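Local coordinates for protein diadenosine tetraphosphatase, putative (Trypanosoma brucei, PDB 2QJC) that probably hydrolyses phosphate esters or anhydrides, perhaps diadenosine tetraphosphate, as a manganese-binding phosphoesterase of the calcineurin-like family, at residues Glu155-Lys167 against Leu177-Trp190. Residues are numbered along the deposited sequence; the frame is centred on the assembly and turned at random.
Sequences EDEVTTMRNLIEK and LTATEETNDGGKPW. With PO4 (phosphate ion), chain D.
L164, wedged between A179 and W190, illustrates how a central strand fills the hollow between its two neighbours. Its isobutyl group spreads its branches in two directions: CD2 settles on A179, 3.7 Å from its CA, while CD1 rests on the backbone of W190. Into the same hollow, from the loop just before the strand, comes the selenomethionine M161. A chi1 of 82° tucks its CG in between N and C of its own backbone, and a bend at chi3 brings CE to the A179 methyl, at 3.9 Å. SE lies over one face of the W190 indole, displaced from the ring centre, an oblique Met-aromatic contact, 4.6 Å from SE to the centroid of the five-membered ring. The frame is a three-stranded antiparallel sheet, with 163-166 between 177-180 and 188-189, and a classic beta bulge where the central strand begins: R162 N and N163 N both donate to T180 O, at 2.9 and 3.0 Å. On the face bearing N163 and I165, the CD1 tip of I165 lies against CB of D185, and its CG1 fits over CA of G187, where there is no side chain in the way. N163 ND2 donates a nearly straight hydrogen bond to G186 O, which lies in the amide plane of N163, while ND2 stands above the carbonyl plane; R208 holds OD1. From the bulge itself, R162 extends toward the dimanganese site; NH2 donates to O2 of a phosphate ion, probably from the crystallisation liquor, at 2.8 Å, and NH1 is salt-bridged to D205.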
ATOM      1  N   GLU A 155      -8.585  10.223   5.602  1.00 33.58           N
ATOM      2  CA  GLU A 155      -7.650  10.105   4.490  1.00 34.71           C
ATOM      3  C   GLU A 155      -6.205  10.513   4.766  1.00 35.41           C
ATOM      4  O   GLU A 155      -5.270   9.780   4.417  1.00 34.98           O
ATOM      5  CB  GLU A 155      -8.193  10.892   3.293  1.00 37.61           C
ATOM      6  CG  GLU A 155      -7.182  11.131   2.186  1.00 42.19           C
ATOM      7  CD  GLU A 155      -7.834  11.612   0.908  1.00 46.65           C
ATOM      8  OE1 GLU A 155      -8.873  12.308   1.001  1.00 49.30           O
ATOM      9  OE2 GLU A 155      -7.306  11.303  -0.185  1.00 45.96           O
ATOM     10  N   ASP A 156      -6.011  11.678   5.376  1.00 34.98           N
ATOM     11  CA  ASP A 156      -4.666  12.148   5.678  1.00 34.13           C
ATOM     12  C   ASP A 156      -3.928  11.157   6.585  1.00 32.58           C
ATOM     13  O   ASP A 156      -2.750  10.863   6.369  1.00 32.62           O
ATOM     14  CB  ASP A 156      -4.725  13.542   6.323  1.00 37.54           C
ATOM     15  CG  ASP A 156      -5.495  13.560   7.641  1.00 40.20           C
ATOM     16  OD1 ASP A 156      -6.621  13.030   7.696  1.00 41.09           O
ATOM     17  OD2 ASP A 156      -4.973  14.123   8.626  1.00 43.35           O
ATOM     18  N   GLU A 157      -4.628  10.627   7.583  1.00 29.92           N
ATOM     19  CA  GLU A 157      -4.034   9.671   8.510  1.00 28.20           C
ATOM     20  C   GLU A 157      -3.744   8.319   7.856  1.00 25.24           C
ATOM     21  O   GLU A 157      -2.632   7.807   7.958  1.00 24.12           O
ATOM     22  CB  GLU A 157      -4.949   9.456   9.726  1.00 30.39           C
ATOM     23  CG  GLU A 157      -5.464  10.746  10.374  1.00 31.17           C
ATOM     24  CD  GLU A 157      -6.248  10.494  11.658  1.00 31.12           C
ATOM     25  OE1 GLU A 157      -6.742   9.363  11.849  1.00 30.94           O
ATOM     26  OE2 GLU A 157      -6.380  11.434  12.473  1.00 32.34           O
ATOM     27  N   VAL A 158      -4.730   7.745   7.170  1.00 25.02           N
ATOM     28  CA  VAL A 158      -4.538   6.442   6.538  1.00 24.45           C
ATOM     29  C   VAL A 158      -3.508   6.410   5.409  1.00 23.01           C
ATOM     30  O   VAL A 158      -3.044   5.338   5.019  1.00 21.98           O
ATOM     31  CB  VAL A 158      -5.882   5.861   6.011  1.00 26.21           C
ATOM     32  CG1 VAL A 158      -6.852   5.646   7.176  1.00 21.52           C
ATOM     33  CG2 VAL A 158      -6.483   6.798   4.976  1.00 27.77           C
ATOM     34  N   THR A 159      -3.129   7.571   4.890  1.00 23.54           N
ATOM     35  CA  THR A 159      -2.144   7.593   3.808  1.00 25.23           C
ATOM     36  C   THR A 159      -0.776   8.150   4.193  1.00 25.00           C
ATOM     37  O   THR A 159       0.163   8.074   3.390  1.00 23.92           O
ATOM     38  CB  THR A 159      -2.648   8.395   2.580  1.00 24.53           C
ATOM     39  OG1 THR A 159      -2.984   9.732   2.974  1.00 28.73           O
ATOM     40  CG2 THR A 159      -3.861   7.722   1.964  1.00 24.41           C
ATOM     41  N   THR A 160      -0.647   8.692   5.405  1.00 22.84           N
ATOM     42  CA  THR A 160       0.636   9.275   5.823  1.00 25.54           C
ATOM     43  C   THR A 160       1.168   8.959   7.225  1.00 26.27           C
ATOM     44  O   THR A 160       2.314   9.297   7.531  1.00 25.96           O
ATOM     45  CB  THR A 160       0.607  10.832   5.741  1.00 25.96           C
ATOM     46  OG1 THR A 160      -0.206  11.346   6.802  1.00 27.39           O
ATOM     47  CG2 THR A 160       0.039  11.304   4.412  1.00 24.02           C
HETATM   48  N   MSE A 161       0.372   8.321   8.077  1.00 25.35           N
HETATM   49  CA  MSE A 161       0.823   8.076   9.452  1.00 26.30           C
HETATM   50  C   MSE A 161       2.025   7.151   9.662  1.00 26.29           C
HETATM   51  O   MSE A 161       2.148   6.101   9.023  1.00 24.21           O
HETATM   52  CB  MSE A 161      -0.351   7.582  10.316  1.00 28.62           C
HETATM   53  CG  MSE A 161      -0.660   6.088  10.195  1.00 35.56           C
HETATM   54 SE   MSE A 161      -2.243   5.557  11.212  1.00 47.02          SE
HETATM   55  CE  MSE A 161      -1.603   5.815  13.006  1.00 35.94           C
ATOM     56  N   ARG A 162       2.910   7.561  10.570  1.00 25.65           N
ATOM     57  CA  ARG A 162       4.092   6.781  10.929  1.00 25.89           C
ATOM     58  C   ARG A 162       4.091   6.555  12.445  1.00 24.85           C
ATOM     59  O   ARG A 162       4.457   5.477  12.938  1.00 23.13           O
ATOM     60  CB  ARG A 162       5.376   7.521  10.542  1.00 27.48           C
ATOM     61  CG  ARG A 162       5.620   7.647   9.051  1.00 29.51           C
ATOM     62  CD  ARG A 162       6.779   8.607   8.781  1.00 35.01           C
ATOM     63  NE  ARG A 162       6.742   9.164   7.425  1.00 35.21           N
ATOM     64  CZ  ARG A 162       7.198   8.536   6.348  1.00 36.63           C
ATOM     65  NH1 ARG A 162       7.732   7.326   6.458  1.00 37.70           N
ATOM     66  NH2 ARG A 162       7.126   9.123   5.162  1.00 40.49           N
ATOM     67  N   ASN A 163       3.648   7.579  13.170  1.00 24.69           N
ATOM     68  CA  ASN A 163       3.615   7.556  14.623  1.00 25.99           C
ATOM     69  C   ASN A 163       2.266   7.910  15.260  1.00 26.10           C
ATOM     70  O   ASN A 163       1.389   8.503  14.633  1.00 26.57           O
ATOM     71  CB  ASN A 163       4.680   8.525  15.163  1.00 28.58           C
ATOM     72  CG  ASN A 163       6.086   7.930  15.161  1.00 31.40           C
ATOM     73  OD1 ASN A 163       6.396   7.028  14.382  1.00 33.66           O
ATOM     74  ND2 ASN A 163       6.947   8.446  16.038  1.00 31.21           N
ATOM     75  N   LEU A 164       2.129   7.536  16.528  1.00 28.42           N
ATOM     76  CA  LEU A 164       0.945   7.825  17.335  1.00 29.63           C
ATOM     77  C   LEU A 164       1.468   8.373  18.673  1.00 31.84           C
ATOM     78  O   LEU A 164       2.297   7.737  19.348  1.00 28.39           O
ATOM     79  CB  LEU A 164       0.112   6.556  17.567  1.00 27.73           C
ATOM     80  CG  LEU A 164      -0.818   6.117  16.425  1.00 28.34           C
ATOM     81  CD1 LEU A 164      -1.310   4.691  16.678  1.00 27.38           C
ATOM     82  CD2 LEU A 164      -1.984   7.086  16.309  1.00 25.48           C
ATOM     83  N   ILE A 165       0.986   9.558  19.036  1.00 33.05           N
ATOM     84  CA  ILE A 165       1.405  10.225  20.264  1.00 38.05           C
ATOM     85  C   ILE A 165       0.249  10.366  21.247  1.00 41.41           C
ATOM     86  O   ILE A 165      -0.833  10.840  20.884  1.00 40.95           O
ATOM     87  CB  ILE A 165       1.926  11.644  19.973  1.00 38.53           C
ATOM     88  CG1 ILE A 165       2.898  11.617  18.791  1.00 38.39           C
ATOM     89  CG2 ILE A 165       2.600  12.205  21.219  1.00 38.52           C
ATOM     90  CD1 ILE A 165       3.313  12.990  18.315  1.00 41.00           C
ATOM     91  N   GLU A 166       0.487   9.972  22.491  1.00 46.00           N
ATOM     92  CA  GLU A 166      -0.541  10.069  23.520  1.00 50.84           C
ATOM     93  C   GLU A 166      -0.796  11.536  23.819  1.00 51.81           C
ATOM     94  O   GLU A 166       0.084  12.237  24.311  1.00 51.80           O
ATOM     95  CB  GLU A 166      -0.096   9.339  24.793  1.00 52.96           C
ATOM     96  CG  GLU A 166       0.336   7.900  24.545  1.00 57.85           C
ATOM     97  CD  GLU A 166       0.499   7.099  25.822  1.00 60.05           C
ATOM     98  OE1 GLU A 166      -0.515   6.885  26.520  1.00 62.17           O
ATOM     99  OE2 GLU A 166       1.640   6.684  26.126  1.00 61.57           O
ATOM    100  N   LYS A 167      -2.004  11.995  23.499  1.00 54.19           N
ATOM    101  CA  LYS A 167      -2.405  13.382  23.716  1.00 55.55           C
ATOM    102  C   LYS A 167      -3.858  13.604  23.315  1.00 55.85           C
ATOM    103  O   LYS A 167      -4.196  13.601  22.131  1.00 56.02           O
ATOM    104  CB  LYS A 167      -1.505  14.333  22.917  1.00 57.43           C
ATOM    105  CG  LYS A 167      -1.211  13.865  21.500  1.00 59.82           C
ATOM    106  CD  LYS A 167      -0.633  14.976  20.632  1.00 60.58           C
ATOM    107  CE  LYS A 167      -1.699  16.004  20.271  1.00 61.54           C
ATOM    108  NZ  LYS A 167      -1.240  16.932  19.201  1.00 63.30           N
ATOM    109  N   LEU A 177      -5.234   9.530  21.078  1.00 43.75           N
ATOM    110  CA  LEU A 177      -3.959   9.422  20.382  1.00 41.51           C
ATOM    111  C   LEU A 177      -3.974  10.254  19.113  1.00 40.77           C
ATOM    112  O   LEU A 177      -4.980  10.298  18.404  1.00 41.69           O
ATOM    113  CB  LEU A 177      -3.671   7.960  20.029  1.00 42.18           C
ATOM    114  CG  LEU A 177      -3.519   6.941  21.164  1.00 42.30           C
ATOM    115  CD1 LEU A 177      -3.534   5.532  20.579  1.00 43.77           C
ATOM    116  CD2 LEU A 177      -2.229   7.189  21.928  1.00 40.71           C
ATOM    117  N   THR A 178      -2.858  10.917  18.828  1.00 39.88           N
ATOM    118  CA  THR A 178      -2.746  11.731  17.621  1.00 38.97           C
ATOM    119  C   THR A 178      -1.852  11.050  16.584  1.00 37.33           C
ATOM    120  O   THR A 178      -0.695  10.723  16.858  1.00 35.18           O
ATOM    121  CB  THR A 178      -2.161  13.134  17.928  1.00 40.01           C
ATOM    122  OG1 THR A 178      -3.066  13.861  18.770  1.00 42.54           O
ATOM    123  CG2 THR A 178      -1.948  13.918  16.638  1.00 38.53           C
ATOM    124  N   ALA A 179      -2.403  10.835  15.394  1.00 38.15           N
ATOM    125  CA  ALA A 179      -1.665  10.208  14.304  1.00 38.36           C
ATOM    126  C   ALA A 179      -0.796  11.251  13.620  1.00 37.75           C
ATOM    127  O   ALA A 179      -1.267  12.337  13.293  1.00 39.00           O
ATOM    128  CB  ALA A 179      -2.637   9.605  13.294  1.00 38.65           C
ATOM    129  N   THR A 180       0.473  10.935  13.401  1.00 38.15           N
ATOM    130  CA  THR A 180       1.342  11.894  12.735  1.00 38.33           C
ATOM    131  C   THR A 180       2.299  11.268  11.720  1.00 37.47           C
ATOM    132  O   THR A 180       2.796  10.155  11.906  1.00 37.51           O
ATOM    133  CB  THR A 180       2.166  12.707  13.754  1.00 37.56           C
ATOM    134  OG1 THR A 180       2.964  13.668  13.053  1.00 40.94           O
ATOM    135  CG2 THR A 180       3.068  11.793  14.574  1.00 37.32           C
ATOM    136  N   GLU A 181       2.542  12.000  10.642  1.00 36.85           N
ATOM    137  CA  GLU A 181       3.448  11.563   9.587  1.00 38.20           C
ATOM    138  C   GLU A 181       4.888  11.835  10.010  1.00 39.35           C
ATOM    139  O   GLU A 181       5.822  11.175   9.554  1.00 37.19           O
ATOM    140  CB  GLU A 181       3.135  12.320   8.299  1.00 39.27           C
ATOM    141  CG  GLU A 181       4.203  12.227   7.238  1.00 42.03           C
ATOM    142  CD  GLU A 181       3.824  12.999   5.991  1.00 45.36           C
ATOM    143  OE1 GLU A 181       3.183  14.068   6.140  1.00 42.76           O
ATOM    144  OE2 GLU A 181       4.172  12.548   4.875  1.00 43.73           O
ATOM    145  N   GLU A 182       5.059  12.818  10.886  1.00 40.71           N
ATOM    146  CA  GLU A 182       6.382  13.175  11.369  1.00 42.87           C
ATOM    147  C   GLU A 182       6.823  12.218  12.477  1.00 40.48           C
ATOM    148  O   GLU A 182       5.997  11.558  13.114  1.00 38.20           O
ATOM    149  CB  GLU A 182       6.386  14.629  11.856  1.00 46.21           C
ATOM    150  CG  GLU A 182       6.255  15.641  10.708  1.00 53.39           C
ATOM    151  CD  GLU A 182       6.168  17.087  11.177  1.00 57.44           C
ATOM    152  OE1 GLU A 182       7.115  17.563  11.841  1.00 60.66           O
ATOM    153  OE2 GLU A 182       5.151  17.753  10.876  1.00 59.28           O
ATOM    154  N   THR A 183       8.130  12.133  12.688  1.00 38.31           N
ATOM    155  CA  THR A 183       8.668  11.246  13.705  1.00 37.83           C
ATOM    156  C   THR A 183       9.444  12.026  14.771  1.00 37.05           C
ATOM    157  O   THR A 183       9.916  11.452  15.754  1.00 36.62           O
ATOM    158  CB  THR A 183       9.572  10.164  13.044  1.00 39.76           C
ATOM    159  OG1 THR A 183      10.155   9.327  14.053  1.00 40.78           O
ATOM    160  CG2 THR A 183      10.672  10.815  12.217  1.00 37.66           C
ATOM    161  N   ASN A 184       9.548  13.341  14.584  1.00 37.28           N
ATOM    162  CA  ASN A 184      10.269  14.190  15.529  1.00 38.99           C
ATOM    163  C   ASN A 184       9.410  14.777  16.657  1.00 40.55           C
ATOM    164  O   ASN A 184       9.883  15.611  17.430  1.00 39.31           O
ATOM    165  CB  ASN A 184      10.987  15.331  14.791  1.00 38.81           C
ATOM    166  CG  ASN A 184      10.061  16.122  13.878  1.00 38.71           C
ATOM    167  OD1 ASN A 184       8.846  16.135  14.058  1.00 39.06           O
ATOM    168  ND2 ASN A 184      10.644  16.801  12.897  1.00 39.70           N
ATOM    169  N   ASP A 185       8.155  14.353  16.752  1.00 41.58           N
ATOM    170  CA  ASP A 185       7.281  14.846  17.813  1.00 44.08           C
ATOM    171  C   ASP A 185       7.059  13.775  18.862  1.00 43.75           C
ATOM    172  O   ASP A 185       6.123  13.856  19.651  1.00 45.86           O
ATOM    173  CB  ASP A 185       5.929  15.293  17.253  1.00 46.34           C
ATOM    174  CG  ASP A 185       6.001  16.642  16.562  1.00 50.08           C
ATOM    175  OD1 ASP A 185       6.484  17.609  17.193  1.00 53.94           O
ATOM    176  OD2 ASP A 185       5.567  16.743  15.395  1.00 50.91           O
ATOM    177  N   GLY A 186       7.925  12.772  18.871  1.00 42.80           N
ATOM    178  CA  GLY A 186       7.789  11.699  19.831  1.00 41.70           C
ATOM    179  C   GLY A 186       6.722  10.708  19.405  1.00 42.25           C
ATOM    180  O   GLY A 186       6.342  10.653  18.232  1.00 41.74           O
ATOM    181  N   GLY A 187       6.233   9.927  20.362  1.00 41.91           N
ATOM    182  CA  GLY A 187       5.219   8.938  20.064  1.00 40.15           C
ATOM    183  C   GLY A 187       5.859   7.592  19.796  1.00 40.42           C
ATOM    184  O   GLY A 187       7.063   7.412  20.002  1.00 38.78           O
ATOM    185  N   LYS A 188       5.054   6.640  19.337  1.00 38.37           N
ATOM    186  CA  LYS A 188       5.548   5.309  19.032  1.00 37.91           C
ATOM    187  C   LYS A 188       5.070   4.920  17.645  1.00 36.04           C
ATOM    188  O   LYS A 188       4.100   5.486  17.132  1.00 35.21           O
ATOM    189  CB  LYS A 188       5.019   4.300  20.054  1.00 42.39           C
ATOM    190  CG  LYS A 188       5.346   4.643  21.498  1.00 44.84           C
ATOM    191  CD  LYS A 188       4.796   3.599  22.449  1.00 49.49           C
ATOM    192  CE  LYS A 188       5.182   3.911  23.890  1.00 51.81           C
ATOM    193  NZ  LYS A 188       4.678   2.876  24.844  1.00 54.13           N
ATOM    194  N   PRO A 189       5.763   3.970  17.003  1.00 34.58           N
ATOM    195  CA  PRO A 189       5.354   3.538  15.664  1.00 33.09           C
ATOM    196  C   PRO A 189       3.896   3.113  15.741  1.00 32.93           C
ATOM    197  O   PRO A 189       3.518   2.333  16.624  1.00 33.54           O
ATOM    198  CB  PRO A 189       6.306   2.382  15.362  1.00 32.21           C
ATOM    199  CG  PRO A 189       6.783   1.930  16.719  1.00 35.05           C
ATOM    200  CD  PRO A 189       6.939   3.218  17.469  1.00 35.08           C
ATOM    201  N   TRP A 190       3.075   3.630  14.832  1.00 28.87           N
ATOM    202  CA  TRP A 190       1.654   3.325  14.867  1.00 27.51           C
ATOM    203  C   TRP A 190       1.323   1.831  15.001  1.00 26.46           C
ATOM    204  O   TRP A 190       0.504   1.455  15.839  1.00 26.71           O
ATOM    205  CB  TRP A 190       0.937   3.929  13.644  1.00 26.24           C
ATOM    206  CG  TRP A 190       0.907   3.026  12.448  1.00 26.71           C
ATOM    207  CD1 TRP A 190       1.859   2.920  11.470  1.00 24.38           C
ATOM    208  CD2 TRP A 190      -0.053   1.995  12.189  1.00 23.48           C
ATOM    209  NE1 TRP A 190       1.555   1.878  10.629  1.00 25.59           N
ATOM    210  CE2 TRP A 190       0.388   1.293  11.047  1.00 23.90           C
ATOM    211  CE3 TRP A 190      -1.241   1.593  12.819  1.00 24.98           C
ATOM    212  CZ2 TRP A 190      -0.314   0.207  10.517  1.00 22.43           C
ATOM    213  CZ3 TRP A 190      -1.944   0.509  12.294  1.00 23.92           C
ATOM    214  CH2 TRP A 190      -1.473  -0.172  11.152  1.00 25.82           C
TER
HETATM  215  P   PO4 D 500       7.384   7.635   1.152  1.00 47.08           P
HETATM  216  O1  PO4 D 500       8.709   6.738   0.859  1.00 46.07           O
HETATM  217  O2  PO4 D 500       7.181   7.686   2.725  1.00 45.97           O
HETATM  218  O3  PO4 D 500       7.626   9.062   0.584  1.00 47.54           O
HETATM  219  O4  PO4 D 500       6.157   6.950   0.486  1.00 47.40           O